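Local atomic coordinates of transcriptional regulator (Actinomyces oris, PDB entry 5V8C), a protein that probably acts as a LytR-Cps2A-Psr phosphotransferase that mediates glycosylation of a protein anchored to the Gram-positive cell wall. Residues A[190-201]-A[247-256]. Numbering follows the deposited sequence.
Sequences SQSTATVMQAVL and RRAGATTIID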
ATOM      1  N   SER A 190       2.213  -9.741  -2.181  1.00105.35           N
ATOM      2  CA  SER A 190       3.144  -8.609  -2.134  1.00105.20           C
ATOM      3  C   SER A 190       3.607  -8.244  -3.543  1.00106.14           C
ATOM      4  O   SER A 190       3.756  -7.063  -3.858  1.00104.84           O
ATOM      5  CB  SER A 190       4.339  -8.927  -1.242  1.00111.25           C
ATOM      6  OG  SER A 190       5.075 -10.031  -1.741  1.00124.63           O
ATOM      7  N   GLN A 191       3.782  -9.269  -4.396  1.00101.54           N
ATOM      8  CA  GLN A 191       4.168  -9.142  -5.796  1.00101.13           C
ATOM      9  C   GLN A 191       3.010  -8.513  -6.594  1.00104.24           C
ATOM     10  O   GLN A 191       3.227  -7.553  -7.339  1.00103.79           O
ATOM     11  CB  GLN A 191       4.570 -10.526  -6.335  1.00102.98           C
ATOM     12  CG  GLN A 191       4.683 -10.659  -7.845  1.00120.42           C
ATOM     13  CD  GLN A 191       4.666 -12.116  -8.229  1.00145.65           C
ATOM     14  OE1 GLN A 191       3.607 -12.758  -8.299  1.00140.05           O
ATOM     15  NE2 GLN A 191       5.846 -12.692  -8.406  1.00143.11           N
ATOM     16  N   SER A 192       1.775  -9.007  -6.384  1.00 99.58           N
ATOM     17  CA  SER A 192       0.601  -8.463  -7.062  1.00 98.28           C
ATOM     18  C   SER A 192       0.336  -7.019  -6.634  1.00 99.36           C
ATOM     19  O   SER A 192       0.124  -6.172  -7.502  1.00 97.73           O
ATOM     20  CB  SER A 192      -0.622  -9.343  -6.839  1.00102.76           C
ATOM     21  OG  SER A 192      -0.993  -9.358  -5.471  1.00117.80           O
ATOM     22  N   THR A 193       0.447  -6.719  -5.314  1.00 95.41           N
ATOM     23  CA  THR A 193       0.286  -5.350  -4.783  1.00 94.68           C
ATOM     24  C   THR A 193       1.350  -4.414  -5.357  1.00 95.17           C
ATOM     25  O   THR A 193       1.036  -3.270  -5.674  1.00 92.56           O
ATOM     26  CB  THR A 193       0.302  -5.320  -3.250  1.00108.90           C
ATOM     27  OG1 THR A 193       1.456  -6.013  -2.784  1.00117.01           O
ATOM     28  CG2 THR A 193      -0.943  -5.925  -2.632  1.00107.22           C
ATOM     29  N   ALA A 194       2.594  -4.920  -5.532  1.00 92.20           N
ATOM     30  CA  ALA A 194       3.718  -4.179  -6.116  1.00 92.25           C
ATOM     31  C   ALA A 194       3.415  -3.804  -7.567  1.00 94.81           C
ATOM     32  O   ALA A 194       3.544  -2.636  -7.941  1.00 94.36           O
ATOM     33  CB  ALA A 194       4.987  -5.017  -6.048  1.00 93.81           C
ATOM     34  N   THR A 195       2.969  -4.793  -8.367  1.00 90.78           N
ATOM     35  CA  THR A 195       2.575  -4.600  -9.763  1.00 90.36           C
ATOM     36  C   THR A 195       1.417  -3.602  -9.837  1.00 92.91           C
ATOM     37  O   THR A 195       1.469  -2.668 -10.635  1.00 93.06           O
ATOM     38  CB  THR A 195       2.173  -5.937 -10.397  1.00 98.36           C
ATOM     39  OG1 THR A 195       3.135  -6.930 -10.052  1.00101.38           O
ATOM     40  CG2 THR A 195       2.026  -5.843 -11.910  1.00 97.28           C
ATOM     41  N   VAL A 196       0.382  -3.806  -8.995  1.00 87.14           N
ATOM     42  CA  VAL A 196      -0.792  -2.943  -8.923  1.00 85.34           C
ATOM     43  C   VAL A 196      -0.374  -1.516  -8.608  1.00 88.40           C
ATOM     44  O   VAL A 196      -0.760  -0.612  -9.341  1.00 89.33           O
ATOM     45  CB  VAL A 196      -1.843  -3.503  -7.938  1.00 88.47           C
ATOM     46  CG1 VAL A 196      -2.863  -2.445  -7.533  1.00 87.83           C
ATOM     47  CG2 VAL A 196      -2.537  -4.726  -8.529  1.00 88.54           C
ATOM     48  N   MET A 197       0.484  -1.325  -7.583  1.00 83.84           N
ATOM     49  CA  MET A 197       1.012  -0.017  -7.187  1.00 83.79           C
ATOM     50  C   MET A 197       1.746   0.655  -8.329  1.00 86.61           C
ATOM     51  O   MET A 197       1.611   1.866  -8.499  1.00 86.99           O
ATOM     52  CB  MET A 197       1.958  -0.146  -5.996  1.00 86.97           C
ATOM     53  CG  MET A 197       1.265  -0.073  -4.682  1.00 91.11           C
ATOM     54  SD  MET A 197       2.439  -0.154  -3.326  1.00 96.73           S
ATOM     55  CE  MET A 197       1.489  -1.056  -2.192  1.00 93.85           C
ATOM     56  N   GLN A 198       2.531  -0.116  -9.106  1.00 81.95           N
ATOM     57  CA  GLN A 198       3.231   0.462 -10.246  1.00 82.70           C
ATOM     58  C   GLN A 198       2.241   0.795 -11.349  1.00 87.50           C
ATOM     59  O   GLN A 198       2.289   1.904 -11.896  1.00 88.97           O
ATOM     60  CB  GLN A 198       4.371  -0.444 -10.748  1.00 84.42           C
ATOM     61  CG  GLN A 198       5.207   0.173 -11.880  1.00 98.82           C
ATOM     62  CD  GLN A 198       5.754   1.558 -11.574  1.00117.82           C
ATOM     63  OE1 GLN A 198       6.676   1.727 -10.762  1.00117.67           O
ATOM     64  NE2 GLN A 198       5.241   2.575 -12.275  1.00 91.28           N
ATOM     65  N   ALA A 199       1.297  -0.133 -11.623  1.00 82.32           N
ATOM     66  CA  ALA A 199       0.268   0.056 -12.642  1.00 81.91           C
ATOM     67  C   ALA A 199      -0.610   1.260 -12.305  1.00 86.48           C
ATOM     68  O   ALA A 199      -0.942   2.031 -13.205  1.00 86.58           O
ATOM     69  CB  ALA A 199      -0.568  -1.202 -12.795  1.00 81.91           C
ATOM     70  N   VAL A 200      -0.870   1.491 -11.001  1.00 83.44           N
ATOM     71  CA  VAL A 200      -1.647   2.640 -10.541  1.00 83.76           C
ATOM     72  C   VAL A 200      -0.889   3.914 -10.849  1.00 92.20           C
ATOM     73  O   VAL A 200      -1.442   4.805 -11.495  1.00 94.05           O
ATOM     74  CB  VAL A 200      -2.076   2.543  -9.056  1.00 86.09           C
ATOM     75  CG1 VAL A 200      -2.661   3.865  -8.571  1.00 85.87           C
ATOM     76  CG2 VAL A 200      -3.080   1.412  -8.842  1.00 85.29           C
ATOM     77  N   LEU A 201       0.399   3.966 -10.461  1.00 91.13           N
ATOM     78  CA  LEU A 201       1.280   5.106 -10.708  1.00 92.91           C
ATOM     79  C   LEU A 201       1.383   5.429 -12.199  1.00100.28           C
ATOM     80  O   LEU A 201       1.308   6.598 -12.586  1.00 99.46           O
ATOM     81  CB  LEU A 201       2.676   4.825 -10.148  1.00 93.34           C
ATOM     82  CG  LEU A 201       2.985   5.323  -8.738  1.00 98.04           C
ATOM     83  CD1 LEU A 201       4.430   5.073  -8.409  1.00 98.62           C
ATOM     84  CD2 LEU A 201       2.686   6.817  -8.581  1.00100.12           C
ATOM     85  N   ARG A 247       8.319  11.011 -11.869  1.00 82.75           N
ATOM     86  CA  ARG A 247       8.066  10.080 -12.980  1.00 82.76           C
ATOM     87  C   ARG A 247       8.944  10.508 -14.188  1.00 89.09           C
ATOM     88  O   ARG A 247       9.598   9.667 -14.814  1.00 90.18           O
ATOM     89  CB  ARG A 247       6.590  10.134 -13.416  1.00 82.95           C
ATOM     90  CG  ARG A 247       5.672   9.136 -12.760  1.00 95.61           C
ATOM     91  CD  ARG A 247       5.216   8.079 -13.748  1.00117.79           C
ATOM     92  NE  ARG A 247       6.188   6.990 -13.854  1.00137.82           N
ATOM     93  CZ  ARG A 247       6.207   5.921 -13.062  1.00147.97           C
ATOM     94  NH1 ARG A 247       5.294   5.778 -12.109  1.00125.35           N
ATOM     95  NH2 ARG A 247       7.135   4.988 -13.220  1.00136.65           N
ATOM     96  N   ARG A 248       8.939  11.819 -14.508  1.00 84.88           N
ATOM     97  CA  ARG A 248       9.682  12.411 -15.621  1.00 86.06           C
ATOM     98  C   ARG A 248      11.179  12.313 -15.428  1.00 92.17           C
ATOM     99  O   ARG A 248      11.903  12.109 -16.399  1.00 93.96           O
ATOM    100  CB  ARG A 248       9.272  13.882 -15.837  1.00 84.80           C
ATOM    101  N   ALA A 249      11.647  12.462 -14.180  1.00 89.20           N
ATOM    102  CA  ALA A 249      13.071  12.406 -13.842  1.00 90.32           C
ATOM    103  C   ALA A 249      13.582  10.971 -13.669  1.00 94.87           C
ATOM    104  O   ALA A 249      14.787  10.769 -13.485  1.00 96.85           O
ATOM    105  CB  ALA A 249      13.344  13.223 -12.588  1.00 90.83           C
ATOM    106  N   GLY A 250      12.676   9.998 -13.755  1.00 89.35           N
ATOM    107  CA  GLY A 250      13.000   8.592 -13.564  1.00 89.85           C
ATOM    108  C   GLY A 250      13.425   8.293 -12.139  1.00 96.22           C
ATOM    109  O   GLY A 250      14.221   7.379 -11.892  1.00 97.79           O
ATOM    110  N   ALA A 251      12.902   9.078 -11.187  1.00 91.43           N
ATOM    111  CA  ALA A 251      13.208   8.959  -9.769  1.00 90.04           C
ATOM    112  C   ALA A 251      11.984   8.495  -8.967  1.00 88.36           C
ATOM    113  O   ALA A 251      11.712   9.012  -7.888  1.00 86.02           O
ATOM    114  CB  ALA A 251      13.726  10.287  -9.251  1.00 92.25           C
ATOM    115  N   THR A 252      11.242   7.523  -9.515  1.00 83.70           N
ATOM    116  CA  THR A 252      10.062   6.933  -8.876  1.00 81.95           C
ATOM    117  C   THR A 252      10.335   5.446  -8.662  1.00 85.51           C
ATOM    118  O   THR A 252      10.623   4.739  -9.623  1.00 87.40           O
ATOM    119  CB  THR A 252       8.811   7.256  -9.698  1.00 87.62           C
ATOM    120  OG1 THR A 252       8.359   8.556  -9.316  1.00 90.89           O
ATOM    121  CG2 THR A 252       7.703   6.245  -9.508  1.00 80.79           C
ATOM    122  N   THR A 253      10.355   4.994  -7.403  1.00 79.52           N
ATOM    123  CA  THR A 253      10.744   3.620  -7.105  1.00 78.53           C
ATOM    124  C   THR A 253       9.816   2.961  -6.119  1.00 80.20           C
ATOM    125  O   THR A 253       9.370   3.606  -5.175  1.00 78.91           O
ATOM    126  CB  THR A 253      12.216   3.553  -6.611  1.00 86.72           C
ATOM    127  OG1 THR A 253      12.310   4.112  -5.304  1.00 88.46           O
ATOM    128  CG2 THR A 253      13.205   4.251  -7.554  1.00 81.14           C
ATOM    129  N   ILE A 254       9.543   1.660  -6.329  1.00 76.24           N
ATOM    130  CA  ILE A 254       8.700   0.849  -5.450  1.00 74.06           C
ATOM    131  C   ILE A 254       9.505  -0.334  -4.952  1.00 78.03           C
ATOM    132  O   ILE A 254       9.993  -1.138  -5.749  1.00 77.17           O
ATOM    133  CB  ILE A 254       7.364   0.404  -6.108  1.00 74.34           C
ATOM    134  CG1 ILE A 254       6.477   1.614  -6.413  1.00 74.60           C
ATOM    135  CG2 ILE A 254       6.626  -0.599  -5.208  1.00 70.15           C
ATOM    136  CD1 ILE A 254       5.665   1.487  -7.660  1.00 80.12           C
ATOM    137  N   ILE A 255       9.624  -0.444  -3.631  1.00 75.54           N
ATOM    138  CA  ILE A 255      10.380  -1.515  -3.003  1.00 76.38           C
ATOM    139  C   ILE A 255       9.562  -2.199  -1.914  1.00 82.00           C
ATOM    140  O   ILE A 255       8.801  -1.555  -1.189  1.00 79.38           O
ATOM    141  CB  ILE A 255      11.806  -1.076  -2.529  1.00 80.83           C
ATOM    142  CG1 ILE A 255      12.281  -1.872  -1.293  1.00 83.00           C
ATOM    143  CG2 ILE A 255      11.921   0.444  -2.301  1.00 80.75           C
ATOM    144  CD1 ILE A 255      13.834  -2.101  -1.174  1.00 98.28           C
ATOM    145  N   ASP A 256       9.671  -3.534  -1.880  1.00 82.34           N
ATOM    146  CA  ASP A 256       9.096  -4.396  -0.863  1.00 82.25           C
ATOM    147  C   ASP A 256      10.089  -4.510   0.275  1.00 88.24           C
ATOM    148  O   ASP A 256      11.292  -4.649   0.034  1.00 90.02           O
ATOM    149  CB  ASP A 256       8.793  -5.771  -1.447  1.00 83.76           C
ATOM    150  CG  ASP A 256       7.520  -5.766  -2.264  1.00104.07           C
ATOM    151  OD1 ASP A 256       7.597  -5.458  -3.475  1.00108.10           O
ATOM    152  OD2 ASP A 256       6.431  -5.966  -1.671  1.00107.09           O
TER
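Ser190 and Asp256, with CA atoms 7.4 Å apart, face each other where helix 190-201 runs nearly antiparallel to strand 252-256, the short axes 168° apart and 9.3 Å from each other at closest. The pair is a worked example of helix-on-sheet packing in an alpha/beta fold, here that of the LytR-Cps2A-Psr family: the strand is an outermost one of the mixed sheet, hydrogen-bonded through its backbone to strand 65-70, and its alternate side chains, Thr252, Ile254 and Asp256, face the helix. Ile254 supplies the apolar centre. With CG1 lying opposite its carbonyl carbon (chi1 -65°), its CD1 reaches the helix beside Met197 and comes within 3.9 Å of Leu201 CD1, while Ile67 of the neighbouring strand touches Met197, Leu201 and Ile254 alike. Leu201 also meets Thr252 tip to tip, CD1 to CG2 at 3.6 Å. Before the strand, a Schellman motif at Gly250 ends helix 233-248, whose Arg247 bends back so that its guanidinium presents an edge to Leu201 CB. Gln198 lies between this group and Ile254, its amide plane turned 83° from that of the guanidinium. An alanine in place of Gln198 is likely to leave Arg247 without its amide neighbour and to open a gap beside Ile254 CD1. At the far end Asp256 OD2 accepts a hydrogen bond from Asn69 ND2 of strand 65-70, beyond the two segments; toward the helix, Asp256 OD1 rests 3.7 Å from Ala194 CB, and OD2 equally far from Ser190 CB.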